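Long-range contacts in uncharacterized protein (Legionella longbeachae NSW150, PDB 4JZA), which probably removes the 3-phosphate from phosphatidylinositol 3-phosphate, acting as a phosphoinositide phosphatase that may let Legionella remodel host membrane lipids: residues A[75-80]-A[679-684]; A[496-501]-A[539-544]; A[531-536]-A[562-567]; A[689-694]-A[748-753]. All coordinates share one frame; numbering follows the deposited sequence.

Interaction 1. Residues A[75-80]-A[679-684]; sequences QTLKAY and CRLVAR
T76, on helix 74-87, meets L681 on helix 676-702. Its chi1 of -67° sets OG1 beside the backbone N and leaves CG2 opposite it, and CG2 rests 4.0 Å from the carbonyl O of L681. The hydroxyl has turned elsewhere, to a hydrogen bond with NE2 of Q685, one residue beyond 679-684. L77 starts off facing the other way, but the end of its chain comes back, and CD2 lies 4.0 Å from CD1 of L681, the two leucines crossing at about a right angle. This is a steep helix-on-helix crossing: the short axes make 110° and come no closer than 10.3 Å. At this separation L681 lies between the helices, its two methyls divided between neighbours, and L112 of helix 95-116 packs on it as well. Y80, a turn after T76 and L77, takes the second methyl: CD2 of L681 sits 3.6 Å from CG of Y80 and approaches the ring at a slant. R684, one turn further along its helix, comes to the same ring at its edge, with NH2 near the ring plane and 3.7 Å from CD1 of Y80. The guanidinium is tilted 65° from the ring, so the two groups do not stack. Bends at chi2 and chi3 bring NH2 there, where E83 offers it a long, weak ion pair.

Interaction 2. Residues A[496-501]-A[539-544]; sequences SFTPGL and ILTIGG
T498 and L501 meet T541 and I542 with no ring, amide or carboxylate laid face to face between them; the flat group most involved is the peptide carbonyl of T541, whose O has CG2 of T498 3.8 Å away. That methyl stands opposite the backbone N and also lies 4.1 Å from CA of I542, so it rests on the last turn of the helix backbone. The hydroxyl of T498 looks back into its own chain and is hydrogen-bonded to the carbonyl O of Y494.

L501 brings two branches. CD1 approaches the T541 hydroxyl, 3.9 Å from OG1, in plain van der Waals contact. CD2 lies against I542, 3.9 Å from its CG1, with CD1 of the isoleucine almost as near; the two chains pass each other at a slant, and Y494 packs on both.

Each side of the contact comes at a turn. T498 to L501 is a type II beta turn with G500 at its third position, where phi is positive, closed by a weak backbone bond from L501 N to T498 O; it leads into helix 501-513. Helix 524-542 ends in a Schellman motif: G543 is the C-prime residue, also with positive phi, G544 N reaches I539 O at 2.9 Å, and G543 N is bonded to L540 O. T541 and I542 offer their side chains from the final turn, just before the chain enters strand 545-549. Elsewhere on this helix end, L540 packs against A370 and R372 of strand 365-374, and I539 against L411.

Interaction 3. Residues A[531-536]-A[562-567]; sequences LSSLEQ and IHTDAM
S533 OG is the polar centre where helices 524-542 and 556-574 meet, hydrogen-bonded to ND1 of H563 at 2.9 Å and to OG1 of T564. The second bond refines to 2.5 Å between S533 OG and T564 OG1, a length too doubtful to interpret. S533 OG also makes a weak bond to the carbonyl O of L529 in its own helix, while T564 OG1 has a second partner in the carboxylate of E560, so neither buried hydroxyl depends on the other alone. The serine oxygen reaches H563 at the ring edge, and F530 and F592 pack edge-to-face with that ring. Next to this polar group, the selenium of selenomethionine M567 lies 3.5 Å from CB of S533, and its CE 4.0 Å from CD2 of L534.

The axes cross at -62° and 9.3 Å. Helix 556-574 follows a loop with the CX5R signature of cysteine-dependent phosphatases, probably the catalytic P-loop, which leads from strand 545-549. E535 and Q536 bond to Q415 of strand 412-416, and Q536 also to S546 of strand 545-549. On the other helix, D565 forms a salt bridge with R372 of strand 365-374, while helix 587-602 covers A566 and M567.

Interaction 4. Residues A[689-694]-A[748-753]; sequences SNCTKL and DNIIRI
T692 and N749 approach each other at a slant, amide to hydroxyl. ND2 of N749 donates to OG1 of T692 at 2.7 Å, with an N-H...O angle of 162° and the oxygen only 8° out of the amide plane, so the bond is nearly straight and in plane. Because T692 OG1 accepts here, its own proton is available for the carbonyl O of E688 one turn back, a bond made possible by a chi1 that sets the hydroxyl beside the backbone N. The other end of the amide is held too: OD1 of N749 is bonded to OG of S744, which fixes which way round the group sits.

C691 points toward the other helix beside this pair. Its CB lies 3.8 Å from the carbonyl O of N749, and its SG is wedged toward I753, 3.7 Å from CG2, with CG1 of I750 at a looser 4.3 Å from the same sulfur. I753 returns the contact with its other branch, setting CD1 3.6 Å from the carbonyl O of C691. The axes come to 8.4 Å, crossing at 64°, with C691 at the near point.

Both segments fall in the phosphoinositide phosphatase C-terminal family region. Helix 794-817 packs along another side of helix 676-702, touching N690, K693 and L694, and Y695 continues the contact with helix 748-761 by packing on N749 and R752.

In the fold
From the N terminus, 75-80 waits for some 600 residues before interaction 1 closes its loop at 679-684, joining helix 74-87 to the start of the long helix 676-702. Nested inside that loop are interactions 2 and 3, whose segments alternate and so cross: 496-501, 531-536, 539-544, then 562-567. They share helix 524-542 and lie by the part of the mixed sheet formed by 365-374, 545-549 and 412-416, their centres about 15 Å apart. Interaction 4 follows in series, further along helix 676-702. It touches interaction 1, A683 packing on I750 and I753, so that helix links the C-terminal helices to the N-terminal ones, across the molecule's centre from interactions 2 and 3.

Interaction 1. Residues A[75-80]-A[679-684]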
loop_
_atom_site.group_PDB
_atom_site.type_symbol
_atom_site.label_atom_id
_atom_site.label_comp_id
_atom_site.label_asym_id
_atom_site.label_seq_id
_atom_site.Cartn_x
_atom_site.Cartn_y
_atom_site.Cartn_z
ATOM N N GLN A 75 13.433 12.132 -18.787
ATOM C CA GLN A 75 12.552 12.391 -19.877
ATOM C C GLN A 75 12.319 11.111 -20.738
ATOM O O GLN A 75 11.195 10.792 -21.135
ATOM C CB GLN A 75 13.081 13.605 -20.601
ATOM C CG GLN A 75 12.655 13.767 -22.024
ATOM C CD GLN A 75 13.698 14.554 -22.826
ATOM O OE1 GLN A 75 14.874 14.748 -22.405
ATOM N NE2 GLN A 75 13.279 14.994 -24.010
ATOM N N THR A 76 13.352 10.318 -20.973
ATOM C CA THR A 76 13.144 9.084 -21.704
ATOM C C THR A 76 12.207 8.128 -20.943
ATOM O O THR A 76 11.332 7.538 -21.571
ATOM C CB THR A 76 14.455 8.368 -22.000
ATOM O OG1 THR A 76 15.258 9.136 -22.919
ATOM C CG2 THR A 76 14.168 7.002 -22.607
ATOM N N LEU A 77 12.382 7.970 -19.624
ATOM C CA LEU A 77 11.491 7.108 -18.850
ATOM C C LEU A 77 10.043 7.518 -18.900
ATOM O O LEU A 77 9.138 6.716 -19.162
ATOM C CB LEU A 77 11.900 7.086 -17.396
ATOM C CG LEU A 77 13.320 6.533 -17.203
ATOM C CD1 LEU A 77 13.628 6.148 -15.767
ATOM C CD2 LEU A 77 13.583 5.337 -18.092
ATOM N N LYS A 78 9.799 8.785 -18.672
ATOM C CA LYS A 78 8.447 9.289 -18.684
ATOM C C LYS A 78 7.835 9.142 -20.059
ATOM O O LYS A 78 6.667 8.864 -20.191
ATOM C CB LYS A 78 8.429 10.751 -18.270
ATOM C CG LYS A 78 8.674 10.987 -16.803
ATOM C CD LYS A 78 8.879 12.470 -16.555
ATOM C CE LYS A 78 8.837 12.722 -15.060
ATOM N NZ LYS A 78 9.113 14.126 -14.650
ATOM N N ALA A 79 8.586 9.371 -21.103
ATOM C CA ALA A 79 7.989 9.180 -22.414
ATOM C C ALA A 79 7.603 7.693 -22.581
ATOM O O ALA A 79 6.520 7.403 -23.107
ATOM C CB ALA A 79 8.909 9.661 -23.532
ATOM N N TYR A 80 8.446 6.771 -22.109
ATOM C CA TYR A 80 8.162 5.326 -22.260
ATOM C C TYR A 80 6.916 4.919 -21.496
ATOM O O TYR A 80 6.038 4.238 -21.978
ATOM C CB TYR A 80 9.357 4.459 -21.805
ATOM C CG TYR A 80 9.078 2.970 -21.790
ATOM C CD1 TYR A 80 8.894 2.268 -22.963
ATOM C CD2 TYR A 80 9.015 2.267 -20.591
ATOM C CE1 TYR A 80 8.641 0.910 -22.952
ATOM C CE2 TYR A 80 8.765 0.905 -20.563
ATOM C CZ TYR A 80 8.568 0.230 -21.750
ATOM O OH TYR A 80 8.287 -1.131 -21.751
ATOM N N CYS A 679 18.292 -1.768 -23.839
ATOM C CA CYS A 679 18.597 -1.539 -25.224
ATOM C C CYS A 679 17.448 -0.826 -25.942
ATOM O O CYS A 679 17.682 0.057 -26.741
ATOM C CB CYS A 679 18.886 -2.843 -25.958
ATOM S SG CYS A 679 20.341 -3.771 -25.379
ATOM N N ARG A 680 16.218 -1.237 -25.694
ATOM C CA ARG A 680 15.050 -0.630 -26.340
ATOM C C ARG A 680 14.995 0.863 -26.044
ATOM O O ARG A 680 14.764 1.664 -26.962
ATOM C CB ARG A 680 13.773 -1.282 -25.857
ATOM C CG ARG A 680 12.527 -0.470 -26.167
ATOM C CD ARG A 680 11.276 -1.278 -25.991
ATOM N NE ARG A 680 11.181 -2.241 -27.078
ATOM C CZ ARG A 680 10.718 -3.477 -26.935
ATOM N NH1 ARG A 680 10.353 -3.937 -25.734
ATOM N NH2 ARG A 680 10.677 -4.274 -27.988
ATOM N N LEU A 681 15.248 1.201 -24.778
ATOM C CA LEU A 681 15.180 2.558 -24.297
ATOM C C LEU A 681 16.404 3.361 -24.675
ATOM O O LEU A 681 16.304 4.571 -24.888
ATOM C CB LEU A 681 15.035 2.572 -22.760
ATOM C CG LEU A 681 13.706 2.089 -22.145
ATOM C CD1 LEU A 681 13.673 2.252 -20.622
ATOM C CD2 LEU A 681 12.526 2.812 -22.777
ATOM N N VAL A 682 17.581 2.717 -24.734
ATOM C CA VAL A 682 18.777 3.405 -25.201
ATOM C C VAL A 682 18.565 3.797 -26.642
ATOM O O VAL A 682 18.865 4.903 -27.026
ATOM C CB VAL A 682 20.013 2.581 -24.972
ATOM C CG1 VAL A 682 21.173 3.030 -25.843
ATOM C CG2 VAL A 682 20.409 2.674 -23.519
ATOM N N ALA A 683 17.973 2.938 -27.447
ATOM C CA ALA A 683 17.771 3.309 -28.831
ATOM C C ALA A 683 16.769 4.440 -28.954
ATOM O O ALA A 683 16.858 5.235 -29.873
ATOM C CB ALA A 683 17.332 2.129 -29.657
ATOM N N ARG A 684 15.788 4.474 -28.075
ATOM C CA ARG A 684 14.757 5.497 -28.165
ATOM C C ARG A 684 15.338 6.836 -27.708
ATOM O O ARG A 684 15.100 7.861 -28.340
ATOM C CB ARG A 684 13.470 5.094 -27.413
ATOM C CG ARG A 684 12.365 4.643 -28.368
ATOM C CD ARG A 684 11.769 3.275 -28.056
ATOM N NE ARG A 684 10.499 3.426 -27.360
ATOM C CZ ARG A 684 9.565 2.487 -27.281
ATOM N NH1 ARG A 684 9.734 1.286 -27.834
ATOM N NH2 ARG A 684 8.453 2.761 -26.626
#

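Interaction 2. Residues A[496-501]-A[539-544]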
loop_
_atom_site.group_PDB
_atom_site.type_symbol
_atom_site.label_atom_id
_atom_site.label_comp_id
_atom_site.label_asym_id
_atom_site.label_seq_id
_atom_site.Cartn_x
_atom_site.Cartn_y
_atom_site.Cartn_z
ATOM N N SER A 496 -35.206 0.715 30.299
ATOM C CA SER A 496 -36.407 1.277 30.859
ATOM C C SER A 496 -36.615 2.732 30.505
ATOM O O SER A 496 -37.703 3.253 30.706
ATOM C CB SER A 496 -36.386 1.124 32.375
ATOM O OG SER A 496 -36.117 -0.227 32.737
ATOM N N PHE A 497 -35.593 3.408 30.000
ATOM C CA PHE A 497 -35.752 4.810 29.568
ATOM C C PHE A 497 -35.295 5.107 28.144
ATOM O O PHE A 497 -35.283 6.282 27.733
ATOM C CB PHE A 497 -35.049 5.753 30.529
ATOM C CG PHE A 497 -33.638 5.384 30.809
ATOM C CD1 PHE A 497 -32.639 5.748 29.929
ATOM C CD2 PHE A 497 -33.308 4.667 31.947
ATOM C CE1 PHE A 497 -31.325 5.415 30.192
ATOM C CE2 PHE A 497 -31.996 4.328 32.210
ATOM C CZ PHE A 497 -31.000 4.710 31.333
ATOM N N THR A 498 -34.984 4.038 27.396
ATOM C CA THR A 498 -34.636 4.132 25.988
ATOM C C THR A 498 -35.686 3.475 25.076
ATOM O O THR A 498 -35.797 2.247 24.977
ATOM C CB THR A 498 -33.251 3.550 25.747
ATOM O OG1 THR A 498 -32.338 4.071 26.743
ATOM C CG2 THR A 498 -32.783 3.961 24.363
ATOM N N PRO A 499 -36.485 4.304 24.406
ATOM C CA PRO A 499 -37.520 3.712 23.574
ATOM C C PRO A 499 -36.909 2.904 22.446
ATOM O O PRO A 499 -36.007 3.389 21.809
ATOM C CB PRO A 499 -38.298 4.915 23.021
ATOM C CG PRO A 499 -37.778 6.132 23.727
ATOM C CD PRO A 499 -36.489 5.781 24.400
ATOM N N GLY A 500 -37.418 1.695 22.218
ATOM C CA GLY A 500 -37.049 0.843 21.105
ATOM C C GLY A 500 -35.959 -0.166 21.438
ATOM O O GLY A 500 -35.651 -1.100 20.639
ATOM N N LEU A 501 -35.351 -0.009 22.599
ATOM C CA LEU A 501 -34.160 -0.769 22.855
ATOM C C LEU A 501 -34.519 -2.201 23.143
ATOM O O LEU A 501 -33.833 -3.108 22.704
ATOM C CB LEU A 501 -33.370 -0.176 24.001
ATOM C CG LEU A 501 -32.062 -0.861 24.409
ATOM C CD1 LEU A 501 -31.124 -0.897 23.214
ATOM C CD2 LEU A 501 -31.358 -0.146 25.559
ATOM N N ILE A 539 -26.196 0.508 20.154
ATOM C CA ILE A 539 -25.449 1.729 20.430
ATOM C C ILE A 539 -26.161 2.940 19.855
ATOM O O ILE A 539 -26.301 3.966 20.528
ATOM C CB ILE A 539 -24.003 1.644 19.891
ATOM C CG1 ILE A 539 -23.216 0.561 20.640
ATOM C CG2 ILE A 539 -23.248 2.951 20.085
ATOM C CD1 ILE A 539 -23.170 0.692 22.151
ATOM N N LEU A 540 -26.622 2.826 18.620
ATOM C CA LEU A 540 -27.281 3.940 17.999
ATOM C C LEU A 540 -28.552 4.336 18.706
ATOM O O LEU A 540 -28.742 5.516 18.921
ATOM C CB LEU A 540 -27.554 3.710 16.518
ATOM C CG LEU A 540 -26.247 3.718 15.740
ATOM C CD1 LEU A 540 -26.492 3.017 14.428
ATOM C CD2 LEU A 540 -25.712 5.127 15.524
ATOM N N THR A 541 -29.430 3.407 19.066
ATOM C CA THR A 541 -30.677 3.863 19.655
ATOM C C THR A 541 -30.365 4.439 21.066
ATOM O O THR A 541 -30.945 5.453 21.452
ATOM C CB THR A 541 -31.852 2.836 19.601
ATOM O OG1 THR A 541 -31.878 2.009 20.757
ATOM C CG2 THR A 541 -31.793 1.976 18.375
ATOM N N ILE A 542 -29.387 3.872 21.782
ATOM C CA ILE A 542 -28.960 4.459 23.041
ATOM C C ILE A 542 -28.403 5.851 22.804
ATOM O O ILE A 542 -28.478 6.677 23.676
ATOM C CB ILE A 542 -27.922 3.594 23.765
ATOM C CG1 ILE A 542 -28.621 2.408 24.406
ATOM C CG2 ILE A 542 -27.207 4.347 24.865
ATOM C CD1 ILE A 542 -27.706 1.323 24.928
ATOM N N GLY A 543 -27.851 6.140 21.636
ATOM C CA GLY A 543 -27.168 7.437 21.429
ATOM C C GLY A 543 -25.671 7.431 21.696
ATOM O O GLY A 543 -25.051 8.472 21.822
ATOM N N GLY A 544 -25.072 6.253 21.759
ATOM C CA GLY A 544 -23.617 6.160 21.955
ATOM C C GLY A 544 -22.859 6.405 20.644
ATOM O O GLY A 544 -23.456 6.697 19.578
#

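Interaction 3. Residues A[531-536]-A[562-567]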
loop_
_atom_site.group_PDB
_atom_site.type_symbol
_atom_site.label_atom_id
_atom_site.label_comp_id
_atom_site.label_asym_id
_atom_site.label_seq_id
_atom_site.Cartn_x
_atom_site.Cartn_y
_atom_site.Cartn_z
ATOM N N LEU A 531 -25.520 -10.203 14.310
ATOM C CA LEU A 531 -24.859 -9.823 15.530
ATOM C C LEU A 531 -24.209 -8.490 15.381
ATOM O O LEU A 531 -24.387 -7.678 16.252
ATOM C CB LEU A 531 -23.808 -10.824 15.918
ATOM C CG LEU A 531 -24.394 -12.170 16.324
ATOM C CD1 LEU A 531 -23.213 -13.065 16.567
ATOM C CD2 LEU A 531 -25.274 -12.084 17.569
ATOM N N SER A 532 -23.478 -8.227 14.286
ATOM C CA SER A 532 -22.732 -6.968 14.182
ATOM C C SER A 532 -23.716 -5.789 13.997
ATOM O O SER A 532 -23.560 -4.735 14.614
ATOM C CB SER A 532 -21.578 -7.044 13.134
ATOM O OG SER A 532 -22.028 -7.010 11.795
ATOM N N SER A 533 -24.788 -5.995 13.236
ATOM C CA SER A 533 -25.755 -4.922 12.984
ATOM C C SER A 533 -26.503 -4.580 14.248
ATOM O O SER A 533 -26.754 -3.405 14.506
ATOM C CB SER A 533 -26.746 -5.273 11.865
ATOM O OG SER A 533 -26.188 -5.123 10.569
ATOM N N LEU A 534 -26.859 -5.586 15.046
ATOM C CA LEU A 534 -27.672 -5.337 16.270
ATOM C C LEU A 534 -26.855 -4.545 17.303
ATOM O O LEU A 534 -27.329 -3.554 17.798
ATOM C CB LEU A 534 -28.253 -6.638 16.859
ATOM C CG LEU A 534 -29.368 -7.243 15.995
ATOM C CD1 LEU A 534 -29.659 -8.653 16.442
ATOM C CD2 LEU A 534 -30.651 -6.430 15.989
ATOM N N GLU A 535 -25.602 -4.936 17.532
ATOM C CA GLU A 535 -24.696 -4.165 18.340
ATOM C C GLU A 535 -24.684 -2.711 17.920
ATOM O O GLU A 535 -24.706 -1.840 18.786
ATOM C CB GLU A 535 -23.292 -4.704 18.245
ATOM C CG GLU A 535 -23.155 -6.064 18.877
ATOM C CD GLU A 535 -21.779 -6.707 18.682
ATOM O OE1 GLU A 535 -20.826 -6.100 18.091
ATOM O OE2 GLU A 535 -21.665 -7.865 19.139
ATOM N N GLN A 536 -24.654 -2.433 16.616
ATOM C CA GLN A 536 -24.590 -1.037 16.161
ATOM C C GLN A 536 -25.910 -0.388 16.397
ATOM O O GLN A 536 -25.967 0.787 16.719
ATOM C CB GLN A 536 -24.272 -0.891 14.682
ATOM C CG GLN A 536 -22.911 -1.392 14.284
ATOM C CD GLN A 536 -21.828 -0.433 14.576
ATOM O OE1 GLN A 536 -22.091 0.703 14.967
ATOM N NE2 GLN A 536 -20.579 -0.874 14.397
ATOM N N ILE A 562 -23.730 -1.907 4.785
ATOM C CA ILE A 562 -24.814 -2.206 3.872
ATOM C C ILE A 562 -25.923 -2.935 4.657
ATOM O O ILE A 562 -27.130 -2.594 4.535
ATOM C CB ILE A 562 -24.273 -3.096 2.738
ATOM C CG1 ILE A 562 -23.582 -2.237 1.669
ATOM C CG2 ILE A 562 -25.356 -3.923 2.097
ATOM C CD1 ILE A 562 -22.611 -3.035 0.853
ATOM N N HIS A 563 -25.519 -3.926 5.465
ATOM C CA HIS A 563 -26.481 -4.758 6.157
ATOM C C HIS A 563 -27.244 -3.909 7.155
ATOM O O HIS A 563 -28.486 -3.945 7.202
ATOM C CB HIS A 563 -25.796 -5.912 6.838
ATOM C CG HIS A 563 -26.717 -6.988 7.311
ATOM N ND1 HIS A 563 -27.169 -7.056 8.610
ATOM C CD2 HIS A 563 -27.183 -8.098 6.693
ATOM C CE1 HIS A 563 -27.914 -8.134 8.758
ATOM N NE2 HIS A 563 -27.957 -8.774 7.606
ATOM N N THR A 564 -26.525 -3.101 7.914
ATOM C CA THR A 564 -27.178 -2.258 8.880
ATOM C C THR A 564 -28.005 -1.214 8.139
ATOM O O THR A 564 -29.176 -1.028 8.432
ATOM C CB THR A 564 -26.148 -1.668 9.850
ATOM O OG1 THR A 564 -25.482 -2.734 10.539
ATOM C CG2 THR A 564 -26.788 -0.774 10.865
ATOM N N ASP A 565 -27.468 -0.556 7.138
ATOM C CA ASP A 565 -28.356 0.309 6.341
ATOM C C ASP A 565 -29.663 -0.435 5.940
ATOM O O ASP A 565 -30.760 0.094 6.057
ATOM C CB ASP A 565 -27.657 0.851 5.085
ATOM C CG ASP A 565 -26.685 2.004 5.380
ATOM O OD1 ASP A 565 -26.840 2.653 6.460
ATOM O OD2 ASP A 565 -25.779 2.280 4.517
ATOM N N ALA A 566 -29.546 -1.662 5.472
ATOM C CA ALA A 566 -30.716 -2.375 5.015
ATOM C C ALA A 566 -31.729 -2.608 6.137
ATOM O O ALA A 566 -32.925 -2.607 5.887
ATOM C CB ALA A 566 -30.317 -3.708 4.411
HETATM N N MSE A 567 -31.270 -2.852 7.361
HETATM C CA MSE A 567 -32.188 -3.060 8.483
HETATM C C MSE A 567 -32.933 -1.768 8.767
HETATM O O MSE A 567 -34.148 -1.765 8.997
HETATM C CB MSE A 567 -31.423 -3.540 9.698
HETATM C CG MSE A 567 -31.003 -4.987 9.472
HETATM SE SE MSE A 567 -30.122 -5.682 11.086
HETATM C CE MSE A 567 -31.737 -5.756 12.218
#

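Interaction 4. Residues A[689-694]-A[748-753]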
loop_
_atom_site.group_PDB
_atom_site.type_symbol
_atom_site.label_atom_id
_atom_site.label_comp_id
_atom_site.label_asym_id
_atom_site.label_seq_id
_atom_site.Cartn_x
_atom_site.Cartn_y
_atom_site.Cartn_z
ATOM N N SER A 689 17.536 10.496 -35.614
ATOM C CA SER A 689 18.624 11.137 -36.307
ATOM C C SER A 689 19.933 10.425 -35.940
ATOM O O SER A 689 20.731 10.080 -36.829
ATOM C CB SER A 689 18.655 12.651 -36.025
ATOM O OG SER A 689 19.907 13.208 -36.456
ATOM N N ASN A 690 20.153 10.194 -34.648
ATOM C CA ASN A 690 21.376 9.517 -34.199
ATOM C C ASN A 690 21.483 8.067 -34.601
ATOM O O ASN A 690 22.555 7.617 -35.063
ATOM C CB ASN A 690 21.544 9.631 -32.708
ATOM C CG ASN A 690 22.109 10.969 -32.326
ATOM O OD1 ASN A 690 22.755 11.622 -33.146
ATOM N ND2 ASN A 690 21.841 11.414 -31.117
ATOM N N CYS A 691 20.387 7.327 -34.465
ATOM C CA CYS A 691 20.420 5.927 -34.847
ATOM C C CYS A 691 20.814 5.791 -36.303
ATOM O O CYS A 691 21.582 4.855 -36.631
ATOM C CB CYS A 691 19.091 5.216 -34.553
ATOM S SG CYS A 691 18.893 4.920 -32.792
ATOM N N THR A 692 20.327 6.725 -37.149
ATOM C CA THR A 692 20.631 6.691 -38.585
ATOM C C THR A 692 22.111 6.939 -38.874
ATOM O O THR A 692 22.703 6.261 -39.705
ATOM C CB THR A 692 19.726 7.647 -39.385
ATOM O OG1 THR A 692 18.384 7.148 -39.325
ATOM C CG2 THR A 692 20.117 7.700 -40.857
ATOM N N LYS A 693 22.713 7.883 -38.164
ATOM C CA LYS A 693 24.140 8.168 -38.321
ATOM C C LYS A 693 24.948 6.960 -37.940
ATOM O O LYS A 693 25.871 6.583 -38.647
ATOM C CB LYS A 693 24.593 9.366 -37.457
ATOM C CG LYS A 693 23.891 10.689 -37.737
ATOM C CD LYS A 693 24.388 11.800 -36.829
ATOM C CE LYS A 693 23.499 13.013 -36.942
ATOM N NZ LYS A 693 24.356 14.210 -36.785
ATOM N N LEU A 694 24.600 6.375 -36.807
ATOM C CA LEU A 694 25.285 5.184 -36.291
ATOM C C LEU A 694 25.108 4.028 -37.247
ATOM O O LEU A 694 26.089 3.338 -37.582
ATOM C CB LEU A 694 24.746 4.783 -34.920
ATOM C CG LEU A 694 25.153 5.667 -33.747
ATOM C CD1 LEU A 694 24.395 5.220 -32.508
ATOM C CD2 LEU A 694 26.633 5.563 -33.508
ATOM N N ASP A 748 12.706 2.707 -38.790
ATOM C CA ASP A 748 13.238 1.337 -38.800
ATOM C C ASP A 748 14.626 1.248 -38.131
ATOM O O ASP A 748 14.893 0.330 -37.368
ATOM C CB ASP A 748 13.289 0.789 -40.239
ATOM C CG ASP A 748 12.893 -0.688 -40.327
ATOM O OD1 ASP A 748 13.241 -1.489 -39.422
ATOM O OD2 ASP A 748 12.214 -1.040 -41.320
ATOM N N ASN A 749 15.469 2.244 -38.387
ATOM C CA ASN A 749 16.814 2.314 -37.834
ATOM C C ASN A 749 16.873 2.253 -36.330
ATOM O O ASN A 749 17.867 1.789 -35.795
ATOM C CB ASN A 749 17.511 3.582 -38.313
ATOM C CG ASN A 749 17.961 3.497 -39.775
ATOM O OD1 ASN A 749 17.899 2.426 -40.404
ATOM N ND2 ASN A 749 18.443 4.625 -40.317
ATOM N N ILE A 750 15.835 2.733 -35.650
ATOM C CA ILE A 750 15.802 2.694 -34.189
ATOM C C ILE A 750 15.712 1.239 -33.710
ATOM O O ILE A 750 16.400 0.877 -32.774
ATOM C CB ILE A 750 14.642 3.519 -33.611
ATOM C CG1 ILE A 750 14.788 4.991 -34.005
ATOM C CG2 ILE A 750 14.590 3.442 -32.100
ATOM C CD1 ILE A 750 13.744 5.925 -33.366
ATOM N N ILE A 751 14.878 0.417 -34.355
ATOM C CA ILE A 751 14.735 -0.992 -33.969
ATOM C C ILE A 751 16.022 -1.747 -34.310
ATOM O O ILE A 751 16.499 -2.584 -33.554
ATOM C CB ILE A 751 13.526 -1.774 -34.625
ATOM C CG1 ILE A 751 12.489 -0.889 -35.357
ATOM C CG2 ILE A 751 12.821 -2.639 -33.577
ATOM C CD1 ILE A 751 11.181 -0.625 -34.626
ATOM N N ARG A 752 16.583 -1.464 -35.470
ATOM C CA ARG A 752 17.858 -2.081 -35.866
ATOM C C ARG A 752 18.939 -1.798 -34.803
ATOM O O ARG A 752 19.656 -2.716 -34.410
ATOM C CB ARG A 752 18.317 -1.585 -37.234
ATOM C CG ARG A 752 17.397 -1.902 -38.411
ATOM C CD ARG A 752 17.392 -3.387 -38.718
ATOM N NE ARG A 752 16.430 -3.758 -39.766
ATOM C CZ ARG A 752 16.713 -3.886 -41.062
ATOM N NH1 ARG A 752 17.947 -3.658 -41.516
ATOM N NH2 ARG A 752 15.752 -4.225 -41.923
ATOM N N ILE A 753 19.011 -0.551 -34.307
ATOM C CA ILE A 753 20.016 -0.195 -33.317
ATOM C C ILE A 753 19.683 -0.884 -31.990
ATOM O O ILE A 753 20.577 -1.336 -31.313
ATOM C CB ILE A 753 20.267 1.351 -33.210
ATOM C CG1 ILE A 753 21.523 1.790 -33.931
ATOM C CG2 ILE A 753 20.646 1.790 -31.812
ATOM C CD1 ILE A 753 21.561 1.489 -35.397
#